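Local structure of Alr4995 protein (Nostoc sp., 6LRF) at residues D426-A429 and G430-V433; H557-V560 and I561-R565; H567-I570 and A571-V574. The protein is a bifunctional enzyme, AgrE, acting as an arginine dihydrolase and an ornithine cyclodeaminase. All blocks are in the same frame, centred on the assembly; numbering follows the deposited sequence.

Contact 1. Residues D426-A429 and G430-V433; sequences DLKA and GEQV
Lys428 and Glu431 close a type II beta turn that leads the chain into strand 432-435, which lies between strands 366-369 and 407-413 of a mixed sheet. The backbone link is Glu431 N donating to Lys428 O at 3.0 Å. A second bond runs the other way: the side chain of Glu431 folds back over the turn, and its OE1 takes the N-H of Lys428 at 2.8 Å, nearly straight at 161° and on the lone pair that faces away from OE2. With CG beside the backbone N (chi1 -67°) and the chain extended beyond it, the aliphatic part of Glu431 passes over the carbonyl of Lys428, CG standing 3.3 Å from Lys428 O. The length of the glutamate chain is what brings OE1 to Lys428 N. OE1 also forms a salt bridge with Lys422 NZ, so a backbone amide and an ammonium group share one oxygen; the positive neighbour probably steadies the negative charge. Glycine suits position 430, because with the positive phi of Gly430 (103°) a CB would be jammed against the carbonyl oxygen of Ala429. Apart from these polar contacts, the ends of Leu427 and Val433 meet, CD2 to CG2 at 4.0 Å. Both are buried, and Ala376 against Leu427 and Val370 and Pro377 against Val433 extend the apolar patch. Asp373 OD1 meanwhile receives the N-H of Ala429. The arrangement is a classic type II turn with glycine in its third place, here reinforced by a side-chain-to-backbone bond as the chain enters a sheet strand.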
loop_
_atom_site.group_PDB
_atom_site.type_symbol
_atom_site.label_atom_id
_atom_site.label_comp_id
_atom_site.label_asym_id
_atom_site.label_seq_id
_atom_site.Cartn_x
_atom_site.Cartn_y
_atom_site.Cartn_z
ATOM N N ASP B 426 -24.497 16.167 26.879
ATOM C CA ASP B 426 -25.565 15.691 27.774
ATOM C C ASP B 426 -25.480 16.231 29.200
ATOM O O ASP B 426 -26.285 15.850 30.051
ATOM C CB ASP B 426 -25.579 14.161 27.857
ATOM C CG ASP B 426 -25.966 13.497 26.538
ATOM O OD1 ASP B 426 -26.604 14.152 25.685
ATOM O OD2 ASP B 426 -25.647 12.298 26.373
ATOM N N LEU B 427 -24.497 17.088 29.481
ATOM C CA LEU B 427 -24.380 17.650 30.827
ATOM C C LEU B 427 -25.473 18.691 31.041
ATOM O O LEU B 427 -25.791 19.456 30.135
ATOM C CB LEU B 427 -22.999 18.271 31.043
ATOM C CG LEU B 427 -21.803 17.324 31.058
ATOM C CD1 LEU B 427 -20.496 18.117 31.056
ATOM C CD2 LEU B 427 -21.867 16.406 32.245
ATOM N N LYS B 428 -26.043 18.719 32.239
ATOM C CA LYS B 428 -27.085 19.695 32.561
ATOM C C LYS B 428 -26.636 20.672 33.644
ATOM O O LYS B 428 -25.982 20.265 34.610
ATOM C CB LYS B 428 -28.354 18.974 33.018
ATOM C CG LYS B 428 -29.014 18.147 31.927
ATOM C CD LYS B 428 -29.731 19.052 30.925
ATOM C CE LYS B 428 -30.594 18.248 29.939
ATOM N NZ LYS B 428 -29.783 17.562 28.882
ATOM N N ALA B 429 -26.994 21.947 33.485
ATOM C CA ALA B 429 -26.745 22.959 34.511
ATOM C C ALA B 429 -27.110 22.430 35.909
ATOM O O ALA B 429 -28.165 21.820 36.106
ATOM C CB ALA B 429 -27.522 24.245 34.189
ATOM N N GLY B 430 -26.206 22.621 36.865
ATOM C CA GLY B 430 -26.431 22.146 38.213
ATOM C C GLY B 430 -25.671 20.882 38.559
ATOM O O GLY B 430 -25.385 20.627 39.730
ATOM N N GLU B 431 -25.338 20.072 37.558
ATOM C CA GLU B 431 -24.613 18.832 37.841
ATOM C C GLU B 431 -23.197 19.130 38.324
ATOM O O GLU B 431 -22.559 20.080 37.861
ATOM C CB GLU B 431 -24.565 17.921 36.610
ATOM C CG GLU B 431 -25.915 17.372 36.188
ATOM C CD GLU B 431 -25.800 16.231 35.173
ATOM O OE1 GLU B 431 -25.655 16.519 33.959
ATOM O OE2 GLU B 431 -25.872 15.051 35.586
ATOM N N GLN B 432 -22.723 18.323 39.264
ATOM C CA GLN B 432 -21.350 18.409 39.753
ATOM C C GLN B 432 -20.429 17.520 38.913
ATOM O O GLN B 432 -20.706 16.343 38.705
ATOM C CB GLN B 432 -21.278 17.997 41.224
ATOM C CG GLN B 432 -22.025 18.935 42.161
ATOM C CD GLN B 432 -21.369 20.295 42.253
ATOM O OE1 GLN B 432 -20.144 20.401 42.364
ATOM N NE2 GLN B 432 -22.181 21.351 42.206
ATOM N N VAL B 433 -19.333 18.097 38.443
ATOM C CA VAL B 433 -18.427 17.406 37.555
ATOM C C VAL B 433 -17.001 17.406 38.123
ATOM O O VAL B 433 -16.519 18.422 38.612
ATOM C CB VAL B 433 -18.465 18.049 36.139
ATOM C CG1 VAL B 433 -17.266 17.622 35.313
ATOM C CG2 VAL B 433 -19.780 17.667 35.423
#

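Contact 2. Residues H557-V560 and I561-R565; sequences HLKV and INTIR
The imidazole of His557 meets the tip of Ile561 obliquely, with CD1 of the isoleucine 4.1 Å from ring atom CD2. The ring of His529 approaches the same imidazole with the planes about 55° apart, and Glu532 OE1 bonds to ND1, which helps fix the ring's rotation against helix 524-536. The other flat group, the amide of Asn562, is turned outward from this turn of helix, and its OD1 accepts from Ala376 N. Ile561 carries CG1 beside its own backbone N (chi1 -70°), an orientation that sends the branch back past His557 O, 3.5 Å from CG1, toward the ring. Two residues further on, round the other side of the helix, the side chains of Lys559 and Thr563 run alongside one another in the same direction. Thr563 OG1, placed beside its backbone N, donates to Lys559 O at 2.8 Å from 35° above the carbonyl plane. The amide of Thr563 reaches the same oxygen at 2.9 Å from the opposite face, so two donors grip one acceptor and the buried hydroxyl is satisfied within its own helix. A valine here would probably leave the carbonyl of Lys559 with only the amide of these two donors. Val560 and Ile564 add a looser apolar pair, CG1 to CG1 at 4.3 Å, and Val560 also rests on Ile531. Bonds such as Asn562 N to Leu558 O, 2.9 Å, continue the backbone series. This is the i to i+4 pattern of a largely buried alpha helix, with a threonine hydroxyl bonded back to the preceding turn, in the Rossmann-fold part of the chain.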
loop_
_atom_site.group_PDB
_atom_site.type_symbol
_atom_site.label_atom_id
_atom_site.label_comp_id
_atom_site.label_asym_id
_atom_site.label_seq_id
_atom_site.Cartn_x
_atom_site.Cartn_y
_atom_site.Cartn_z
ATOM N N HIS B 557 -7.668 17.847 23.093
ATOM C CA HIS B 557 -8.731 17.737 22.091
ATOM C C HIS B 557 -10.123 18.056 22.658
ATOM O O HIS B 557 -10.867 18.872 22.108
ATOM C CB HIS B 557 -8.722 16.332 21.507
ATOM C CG HIS B 557 -9.393 16.227 20.175
ATOM N ND1 HIS B 557 -8.866 16.786 19.024
ATOM C CD2 HIS B 557 -10.549 15.623 19.809
ATOM C CE1 HIS B 557 -9.667 16.524 18.006
ATOM N NE2 HIS B 557 -10.695 15.823 18.454
ATOM N N LEU B 558 -10.463 17.391 23.757
ATOM C CA LEU B 558 -11.717 17.621 24.468
ATOM C C LEU B 558 -11.801 19.037 25.032
ATOM O O LEU B 558 -12.884 19.633 25.038
ATOM C CB LEU B 558 -11.879 16.600 25.602
ATOM C CG LEU B 558 -12.678 15.347 25.248
ATOM C CD1 LEU B 558 -14.158 15.709 25.063
ATOM C CD2 LEU B 558 -12.122 14.690 23.989
ATOM N N LYS B 559 -10.669 19.570 25.509
ATOM C CA LYS B 559 -10.642 20.952 25.993
ATOM C C LYS B 559 -11.064 21.916 24.912
ATOM O O LYS B 559 -11.825 22.851 25.158
ATOM C CB LYS B 559 -9.249 21.350 26.493
ATOM C CG LYS B 559 -9.085 22.851 26.665
ATOM C CD LYS B 559 -7.853 23.209 27.495
ATOM C CE LYS B 559 -7.895 24.673 27.926
ATOM N NZ LYS B 559 -6.964 24.950 29.063
ATOM N N VAL B 560 -10.555 21.705 23.705
ATOM C CA VAL B 560 -10.885 22.594 22.610
ATOM C C VAL B 560 -12.374 22.511 22.290
ATOM O O VAL B 560 -13.029 23.530 22.068
ATOM C CB VAL B 560 -10.055 22.267 21.343
ATOM C CG1 VAL B 560 -10.652 22.949 20.106
ATOM C CG2 VAL B 560 -8.593 22.671 21.550
ATOM N N ILE B 561 -12.910 21.294 22.276
ATOM C CA ILE B 561 -14.315 21.108 21.935
ATOM C C ILE B 561 -15.184 21.784 22.983
ATOM O O ILE B 561 -16.087 22.558 22.650
ATOM C CB ILE B 561 -14.670 19.622 21.810
ATOM C CG1 ILE B 561 -13.993 19.058 20.542
ATOM C CG2 ILE B 561 -16.195 19.440 21.763
ATOM C CD1 ILE B 561 -14.128 17.544 20.374
ATOM N N ASN B 562 -14.890 21.515 24.251
ATOM C CA ASN B 562 -15.610 22.156 25.347
ATOM C C ASN B 562 -15.534 23.692 25.325
ATOM O O ASN B 562 -16.511 24.383 25.595
ATOM C CB ASN B 562 -15.078 21.650 26.690
ATOM C CG ASN B 562 -16.024 21.954 27.811
ATOM O OD1 ASN B 562 -17.164 21.489 27.794
ATOM N ND2 ASN B 562 -15.574 22.747 28.791
ATOM N N THR B 563 -14.368 24.227 25.000
ATOM C CA THR B 563 -14.190 25.677 24.966
ATOM C C THR B 563 -15.027 26.324 23.859
ATOM O O THR B 563 -15.668 27.360 24.070
ATOM C CB THR B 563 -12.692 26.025 24.796
ATOM O OG1 THR B 563 -11.968 25.506 25.916
ATOM C CG2 THR B 563 -12.477 27.522 24.718
ATOM N N ILE B 564 -15.029 25.727 22.671
ATOM C CA ILE B 564 -15.838 26.276 21.581
ATOM C C ILE B 564 -17.332 26.164 21.920
ATOM O O ILE B 564 -18.090 27.098 21.683
ATOM C CB ILE B 564 -15.541 25.580 20.222
ATOM C CG1 ILE B 564 -14.039 25.642 19.897
ATOM C CG2 ILE B 564 -16.319 26.255 19.089
ATOM C CD1 ILE B 564 -13.454 27.060 19.919
ATOM N N ARG B 565 -17.752 25.036 22.500
ATOM C CA ARG B 565 -19.143 24.891 22.917
ATOM C C ARG B 565 -19.484 25.982 23.951
ATOM O O ARG B 565 -20.577 26.552 23.913
ATOM C CB ARG B 565 -19.420 23.483 23.465
ATOM C CG ARG B 565 -19.344 22.364 22.394
ATOM C CD ARG B 565 -19.689 20.991 22.982
ATOM N NE ARG B 565 -21.057 20.970 23.502
ATOM C CZ ARG B 565 -22.132 20.682 22.771
ATOM N NH1 ARG B 565 -21.997 20.354 21.487
ATOM N NH2 ARG B 565 -23.339 20.717 23.322
#

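Contact 3. Residues H567-I570 and A571-V574; sequences HGSI and AKGV
Ser569, in an extended conformation, leads into helix 570-575, and its carbonyl O accepts from Gly573 N at 3.1 Å; Ile570, the first residue with helical angles, follows suit, its O accepting from Val574 N at 3.0 Å. Ser569 is the N-cap of this helix. The preceding helix ends before Gly568, whose phi of 103° would push a side chain against the carbonyl of His567. In the capping bond Ser569 OG receives the N-H of Lys572 at 3.1 Å and 162°. This works because chi1 of 75° sets OG between the serine's own backbone N and carbonyl carbon, turned to the open amides of the helix start, where a small hydroxyl fits well. Asp608 OD1 takes the N-H of Ile570, another amide of this helix end. Ile570 and Val574 pack against helix 583-589, Ile570 on Met584 and Val574 on Tyr585 and Val588. Across the bend the ring of His567 lies obliquely to Gly573 CA; a CB at Gly573 would sit tight against Ile570 O. Lys572 runs extended alongside the bend, and its CD passes 3.4 Å from His567 O.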
loop_
_atom_site.group_PDB
_atom_site.type_symbol
_atom_site.label_atom_id
_atom_site.label_comp_id
_atom_site.label_asym_id
_atom_site.label_seq_id
_atom_site.Cartn_x
_atom_site.Cartn_y
_atom_site.Cartn_z
ATOM N N HIS B 567 -18.184 29.083 24.216
ATOM C CA HIS B 567 -18.327 30.359 23.506
ATOM C C HIS B 567 -19.521 30.349 22.551
ATOM O O HIS B 567 -20.079 31.405 22.249
ATOM C CB HIS B 567 -17.047 30.685 22.741
ATOM C CG HIS B 567 -15.942 31.170 23.620
ATOM N ND1 HIS B 567 -15.584 32.500 23.699
ATOM C CD2 HIS B 567 -15.134 30.510 24.482
ATOM C CE1 HIS B 567 -14.590 32.634 24.559
ATOM N NE2 HIS B 567 -14.300 31.442 25.050
ATOM N N GLY B 568 -19.885 29.161 22.064
ATOM C CA GLY B 568 -21.132 28.972 21.333
ATOM C C GLY B 568 -20.977 28.876 19.827
ATOM O O GLY B 568 -21.897 28.464 19.139
ATOM N N SER B 569 -19.818 29.278 19.314
ATOM C CA SER B 569 -19.495 29.122 17.903
ATOM C C SER B 569 -18.019 29.385 17.698
ATOM O O SER B 569 -17.375 30.033 18.526
ATOM C CB SER B 569 -20.314 30.071 17.017
ATOM O OG SER B 569 -19.818 31.401 17.110
ATOM N N ILE B 570 -17.493 28.881 16.590
ATOM C CA ILE B 570 -16.142 29.208 16.173
ATOM C C ILE B 570 -15.964 30.727 16.024
ATOM O O ILE B 570 -14.937 31.270 16.420
ATOM C CB ILE B 570 -15.788 28.507 14.846
ATOM C CG1 ILE B 570 -15.716 26.991 15.059
ATOM C CG2 ILE B 570 -14.461 29.015 14.297
ATOM C CD1 ILE B 570 -15.602 26.201 13.752
ATOM N N ALA B 571 -16.966 31.404 15.467
ATOM C CA ALA B 571 -16.851 32.837 15.200
ATOM C C ALA B 571 -16.692 33.645 16.490
ATOM O O ALA B 571 -15.919 34.606 16.536
ATOM C CB ALA B 571 -18.044 33.329 14.419
ATOM N N LYS B 572 -17.420 33.251 17.531
ATOM C CA LYS B 572 -17.307 33.907 18.829
ATOM C C LYS B 572 -15.973 33.577 19.495
ATOM O O LYS B 572 -15.422 34.390 20.236
ATOM C CB LYS B 572 -18.490 33.523 19.722
ATOM C CG LYS B 572 -19.784 34.187 19.250
ATOM C CD LYS B 572 -20.946 34.023 20.208
ATOM C CE LYS B 572 -22.170 34.784 19.687
ATOM N NZ LYS B 572 -23.425 34.439 20.425
ATOM N N GLY B 573 -15.437 32.396 19.205
ATOM C CA GLY B 573 -14.104 32.031 19.663
ATOM C C GLY B 573 -13.029 32.919 19.056
ATOM O O GLY B 573 -12.037 33.237 19.697
ATOM N N VAL B 574 -13.225 33.327 17.805
ATOM C CA VAL B 574 -12.310 34.267 17.162
ATOM C C VAL B 574 -12.503 35.681 17.727
ATOM O O VAL B 574 -11.543 36.340 18.104
ATOM C CB VAL B 574 -12.501 34.273 15.631
ATOM C CG1 VAL B 574 -11.700 35.408 14.979
ATOM C CG2 VAL B 574 -12.093 32.920 15.055
#

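The three contacts follow one another along the chain: contact 1 leads into strand 432-435 of the seven-stranded mixed sheet, and contacts 2 and 3 belong to the Rossmann-fold region. Contacts 2 and 3 lie on successive helices, 554-567 and 570-575, their centres 11 Å apart, and they touch where Ile564 CG2 packs 3.8 Å from Ile570 N. Contact 1 sits about 16 Å from contact 2 and 22 Å from contact 3, centre to centre, and touches neither. A loop bridges the gap: Gly374, which pairs with the backbone of Leu427, also accepts from Arg565 NE, and Ala376 belongs to the same loop. The turn at 426-433 and helix 554-567 are thus tied across two regions of the chain through that shared loop.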